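Long-range contact in type II restriction enzyme MunI (PDB 1D02), which recognises the double-stranded DNA sequence 5'-CAATTG-3' as a homodimeric restriction endonuclease and cleaves after the C at its 5' end: residues L6-L18 and N29-V41. The protein carries 1 engineered substitution. Residues are numbered along the deposited sequence; the frame is centred on the assembly and turned at random.
Sequences LSGRLNWQALAGL and NVFNAVFEGTKYV
Two hydrogen bonds hold N11, one to the C-terminal end of helix 29-34, one to the turn that follows. Its backbone N donates to V34 O (2.8 Å), close to the carbonyl plane, whereas ND2 donates to E36 O (3.0 Å) from above the E36 carbonyl plane. With CG anti to the backbone N (chi1 -166°), the same amide turns OD1 back to accept from A14 N, so N11 is the N-cap of helix 12-18.

Beyond this junction the two helices run roughly antiparallel, their axes 7.8 Å apart at an angle of 140°. Small residues, A14 and A33, face each other, consistent with the close spacing, and the CB of A14 presses to 3.1 Å from A33 O. On the buried flank L15 and V34 lie side by side, L15 CD1 touches V30 CG1, and V34 CG2 lies over one face of the W12 ring. L10 CD2 meets the edge of the F35 ring and touches the Y40 ring, 3.7 Å from CD1. The solvent flank is looser: there the extended side chain of E36 passes A14, its OE2 3.7 Å from A14 CB. At the far end one hydrogen bond, from K39 NZ to S7 O (3.0 Å), closes the contact, NZ lying above the carbonyl plane.

Within the type II turn F35-T38, T38 N and OG1 both donate to F35 O, and the turn leads into strand 40-44, an outer strand of the sheet within this chain. F35 and Y40 rest on strand 84-88, while helix 186-197 packs against L10, W12 and V30 through V190.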
loop_
_atom_site.group_PDB
_atom_site.type_symbol
_atom_site.label_atom_id
_atom_site.label_comp_id
_atom_site.label_asym_id
_atom_site.label_seq_id
_atom_site.Cartn_x
_atom_site.Cartn_y
_atom_site.Cartn_z
ATOM N N LEU D 6 1.941 30.644 -19.809
ATOM C CA LEU D 6 3.127 30.588 -20.661
ATOM C C LEU D 6 4.425 30.140 -19.968
ATOM O O LEU D 6 5.231 29.406 -20.549
ATOM C CB LEU D 6 3.368 31.957 -21.288
ATOM C CG LEU D 6 4.628 31.987 -22.139
ATOM C CD1 LEU D 6 4.449 31.053 -23.350
ATOM C CD2 LEU D 6 4.874 33.440 -22.589
ATOM N N SER D 7 4.616 30.570 -18.727
ATOM C CA SER D 7 5.848 30.249 -18.011
ATOM C C SER D 7 6.040 28.767 -17.770
ATOM O O SER D 7 7.139 28.356 -17.418
ATOM C CB SER D 7 5.907 30.984 -16.665
ATOM O OG SER D 7 4.850 30.567 -15.818
ATOM N N GLY D 8 4.982 27.984 -17.964
ATOM C CA GLY D 8 5.073 26.542 -17.777
ATOM C C GLY D 8 4.583 25.738 -18.974
ATOM O O GLY D 8 4.347 24.536 -18.847
ATOM N N ARG D 9 4.432 26.369 -20.140
ATOM C CA ARG D 9 3.921 25.650 -21.309
ATOM C C ARG D 9 4.813 24.483 -21.755
ATOM O O ARG D 9 6.014 24.635 -21.936
ATOM C CB ARG D 9 3.698 26.613 -22.484
ATOM C CG ARG D 9 2.991 25.922 -23.657
ATOM C CD ARG D 9 2.537 26.867 -24.727
ATOM N NE ARG D 9 1.727 27.961 -24.199
ATOM C CZ ARG D 9 1.343 29.000 -24.937
ATOM N NH1 ARG D 9 1.685 29.054 -26.214
ATOM N NH2 ARG D 9 0.655 30.000 -24.397
ATOM N N LEU D 10 4.193 23.325 -21.958
ATOM C CA LEU D 10 4.928 22.143 -22.359
ATOM C C LEU D 10 5.182 22.146 -23.878
ATOM O O LEU D 10 4.553 22.910 -24.617
ATOM C CB LEU D 10 4.133 20.905 -21.903
ATOM C CG LEU D 10 3.939 20.792 -20.389
ATOM C CD1 LEU D 10 3.291 19.429 -20.039
ATOM C CD2 LEU D 10 5.291 20.863 -19.712
ATOM N N ASN D 11 6.110 21.301 -24.331
ATOM C CA ASN D 11 6.461 21.249 -25.753
ATOM C C ASN D 11 5.614 20.234 -26.485
ATOM O O ASN D 11 6.089 19.146 -26.838
ATOM C CB ASN D 11 7.935 20.895 -25.886
ATOM C CG ASN D 11 8.482 21.153 -27.280
ATOM O OD1 ASN D 11 7.728 21.223 -28.257
ATOM N ND2 ASN D 11 9.800 21.248 -27.383
ATOM N N TRP D 12 4.365 20.606 -26.728
ATOM C CA TRP D 12 3.428 19.731 -27.384
ATOM C C TRP D 12 3.858 19.384 -28.810
ATOM O O TRP D 12 3.536 18.301 -29.294
ATOM C CB TRP D 12 2.039 20.371 -27.360
ATOM C CG TRP D 12 1.528 20.554 -25.944
ATOM C CD1 TRP D 12 1.549 21.714 -25.195
ATOM C CD2 TRP D 12 0.970 19.536 -25.087
ATOM N NE1 TRP D 12 1.038 21.475 -23.935
ATOM C CE2 TRP D 12 0.672 20.154 -23.839
ATOM C CE3 TRP D 12 0.697 18.166 -25.249
ATOM C CZ2 TRP D 12 0.109 19.449 -22.767
ATOM C CZ3 TRP D 12 0.139 17.458 -24.179
ATOM C CH2 TRP D 12 -0.153 18.105 -22.952
ATOM N N GLN D 13 4.577 20.289 -29.476
ATOM C CA GLN D 13 5.019 20.005 -30.842
ATOM C C GLN D 13 6.039 18.866 -30.865
ATOM O O GLN D 13 6.017 18.035 -31.785
ATOM C CB GLN D 13 5.623 21.252 -31.500
ATOM C CG GLN D 13 4.614 22.407 -31.660
ATOM C CD GLN D 13 4.784 23.471 -30.582
ATOM O OE1 GLN D 13 5.056 23.149 -29.413
ATOM N NE2 GLN D 13 4.623 24.752 -30.968
ATOM N N ALA D 14 6.923 18.814 -29.866
ATOM C CA ALA D 14 7.922 17.751 -29.820
ATOM C C ALA D 14 7.215 16.422 -29.591
ATOM O O ALA D 14 7.601 15.424 -30.182
ATOM C CB ALA D 14 8.938 17.982 -28.719
ATOM N N LEU D 15 6.184 16.413 -28.744
ATOM C CA LEU D 15 5.435 15.169 -28.501
ATOM C C LEU D 15 4.689 14.731 -29.776
ATOM O O LEU D 15 4.635 13.523 -30.113
ATOM C CB LEU D 15 4.439 15.357 -27.345
ATOM C CG LEU D 15 3.527 14.151 -27.051
ATOM C CD1 LEU D 15 4.393 12.914 -26.743
ATOM C CD2 LEU D 15 2.624 14.430 -25.876
ATOM N N ALA D 16 4.114 15.702 -30.491
ATOM C CA ALA D 16 3.411 15.366 -31.730
ATOM C C ALA D 16 4.422 14.772 -32.728
ATOM O O ALA D 16 4.093 13.857 -33.490
ATOM C CB ALA D 16 2.723 16.610 -32.312
ATOM N N GLY D 17 5.650 15.277 -32.722
ATOM C CA GLY D 17 6.669 14.730 -33.612
ATOM C C GLY D 17 6.965 13.265 -33.271
ATOM O O GLY D 17 7.115 12.429 -34.162
ATOM N N LEU D 18 7.065 12.963 -31.979
ATOM C CA LEU D 18 7.311 11.581 -31.538
ATOM C C LEU D 18 6.160 10.708 -32.011
ATOM O O LEU D 18 6.373 9.614 -32.565
ATOM C CB LEU D 18 7.436 11.525 -30.001
ATOM C CG LEU D 18 7.538 10.136 -29.371
ATOM C CD1 LEU D 18 8.792 9.411 -29.832
ATOM C CD2 LEU D 18 7.561 10.275 -27.855
ATOM N N ASN D 29 9.882 8.207 -23.141
ATOM C CA ASN D 29 10.117 9.024 -24.339
ATOM C C ASN D 29 9.039 10.100 -24.532
ATOM O O ASN D 29 9.319 11.179 -25.046
ATOM C CB ASN D 29 10.378 8.169 -25.615
ATOM C CG ASN D 29 9.222 7.258 -26.017
ATOM O OD1 ASN D 29 8.142 7.271 -25.443
ATOM N ND2 ASN D 29 9.465 6.461 -27.059
ATOM N N VAL D 30 7.839 9.835 -24.040
ATOM C CA VAL D 30 6.741 10.797 -24.123
ATOM C C VAL D 30 7.069 12.033 -23.261
ATOM O O VAL D 30 7.007 13.179 -23.739
ATOM C CB VAL D 30 5.411 10.143 -23.639
ATOM C CG1 VAL D 30 4.363 11.197 -23.244
ATOM C CG2 VAL D 30 4.852 9.232 -24.750
ATOM N N PHE D 31 7.439 11.828 -21.998
ATOM C CA PHE D 31 7.733 13.001 -21.186
ATOM C C PHE D 31 9.036 13.680 -21.595
ATOM O O PHE D 31 9.133 14.907 -21.510
ATOM C CB PHE D 31 7.741 12.655 -19.687
ATOM C CG PHE D 31 6.376 12.737 -19.057
ATOM C CD1 PHE D 31 5.701 11.588 -18.643
ATOM C CD2 PHE D 31 5.741 13.977 -18.916
ATOM C CE1 PHE D 31 4.430 11.679 -18.103
ATOM C CE2 PHE D 31 4.459 14.066 -18.374
ATOM C CZ PHE D 31 3.807 12.914 -17.967
ATOM N N ASN D 32 10.039 12.908 -22.021
ATOM C CA ASN D 32 11.289 13.529 -22.463
ATOM C C ASN D 32 10.994 14.431 -23.656
ATOM O O ASN D 32 11.538 15.534 -23.763
ATOM C CB ASN D 32 12.319 12.465 -22.863
ATOM C CG ASN D 32 12.980 11.823 -21.667
ATOM O OD1 ASN D 32 13.426 10.664 -21.721
ATOM N ND2 ASN D 32 13.092 12.578 -20.587
ATOM N N ALA D 33 10.130 13.985 -24.557
ATOM C CA ALA D 33 9.827 14.827 -25.711
ATOM C C ALA D 33 9.079 16.090 -25.305
ATOM O O ALA D 33 9.436 17.203 -25.710
ATOM C CB ALA D 33 8.994 14.049 -26.750
ATOM N N VAL D 34 8.036 15.915 -24.506
ATOM C CA VAL D 34 7.202 17.041 -24.111
ATOM C C VAL D 34 7.910 18.042 -23.188
ATOM O O VAL D 34 7.474 19.208 -23.031
ATOM C CB VAL D 34 5.846 16.520 -23.527
ATOM C CG1 VAL D 34 5.883 16.360 -21.989
ATOM C CG2 VAL D 34 4.750 17.463 -23.951
ATOM N N PHE D 35 9.011 17.612 -22.594
ATOM C CA PHE D 35 9.772 18.517 -21.737
ATOM C C PHE D 35 10.920 19.213 -22.462
ATOM O O PHE D 35 11.625 20.040 -21.861
ATOM C CB PHE D 35 10.336 17.771 -20.515
ATOM C CG PHE D 35 9.290 17.363 -19.496
ATOM C CD1 PHE D 35 9.623 16.444 -18.483
ATOM C CD2 PHE D 35 8.008 17.914 -19.505
ATOM C CE1 PHE D 35 8.696 16.093 -17.508
ATOM C CE2 PHE D 35 7.076 17.569 -18.531
ATOM C CZ PHE D 35 7.428 16.649 -17.524
ATOM N N GLU D 36 11.126 18.908 -23.742
ATOM C CA GLU D 36 12.244 19.521 -24.480
ATOM C C GLU D 36 12.219 21.038 -24.453
ATOM O O GLU D 36 11.227 21.655 -24.818
ATOM C CB GLU D 36 12.268 19.070 -25.947
ATOM C CG GLU D 36 12.697 17.619 -26.116
ATOM C CD GLU D 36 12.639 17.156 -27.563
ATOM O OE1 GLU D 36 12.577 15.924 -27.785
ATOM O OE2 GLU D 36 12.668 18.006 -28.491
ATOM N N GLY D 37 13.322 21.631 -24.006
ATOM C CA GLY D 37 13.393 23.083 -23.968
ATOM C C GLY D 37 12.633 23.738 -22.839
ATOM O O GLY D 37 12.591 24.970 -22.768
ATOM N N THR D 38 12.036 22.946 -21.948
ATOM C CA THR D 38 11.298 23.525 -20.828
ATOM C C THR D 38 12.113 23.419 -19.541
ATOM O O THR D 38 13.236 22.892 -19.521
ATOM C CB THR D 38 9.950 22.798 -20.572
ATOM O OG1 THR D 38 10.213 21.541 -19.929
ATOM C CG2 THR D 38 9.194 22.529 -21.904
ATOM N N LYS D 39 11.522 23.909 -18.461
ATOM C CA LYS D 39 12.170 23.871 -17.166
ATOM C C LYS D 39 11.962 22.520 -16.488
ATOM O O LYS D 39 12.533 22.275 -15.423
ATOM C CB LYS D 39 11.616 24.987 -16.259
ATOM C CG LYS D 39 10.143 24.845 -15.938
ATOM C CD LYS D 39 9.583 26.162 -15.371
ATOM C CE LYS D 39 8.093 26.047 -15.088
ATOM N NZ LYS D 39 7.481 27.343 -14.632
ATOM N N TYR D 40 11.149 21.651 -17.095
ATOM C CA TYR D 40 10.910 20.345 -16.494
ATOM C C TYR D 40 11.870 19.297 -17.019
ATOM O O TYR D 40 12.275 19.340 -18.181
ATOM C CB TYR D 40 9.475 19.857 -16.749
ATOM C CG TYR D 40 8.412 20.831 -16.303
ATOM C CD1 TYR D 40 7.895 21.762 -17.192
ATOM C CD2 TYR D 40 7.970 20.859 -14.977
ATOM C CE1 TYR D 40 6.959 22.716 -16.780
ATOM C CE2 TYR D 40 7.029 21.824 -14.540
ATOM C CZ TYR D 40 6.536 22.752 -15.455
ATOM O OH TYR D 40 5.675 23.752 -15.041
ATOM N N VAL D 41 12.244 18.365 -16.155
ATOM C CA VAL D 41 13.108 17.275 -16.562
ATOM C C VAL D 41 12.528 15.997 -15.977
ATOM O O VAL D 41 11.955 16.002 -14.893
ATOM C CB VAL D 41 14.547 17.448 -16.054
ATOM C CG1 VAL D 41 15.132 18.748 -16.581
ATOM C CG2 VAL D 41 14.564 17.430 -14.547
#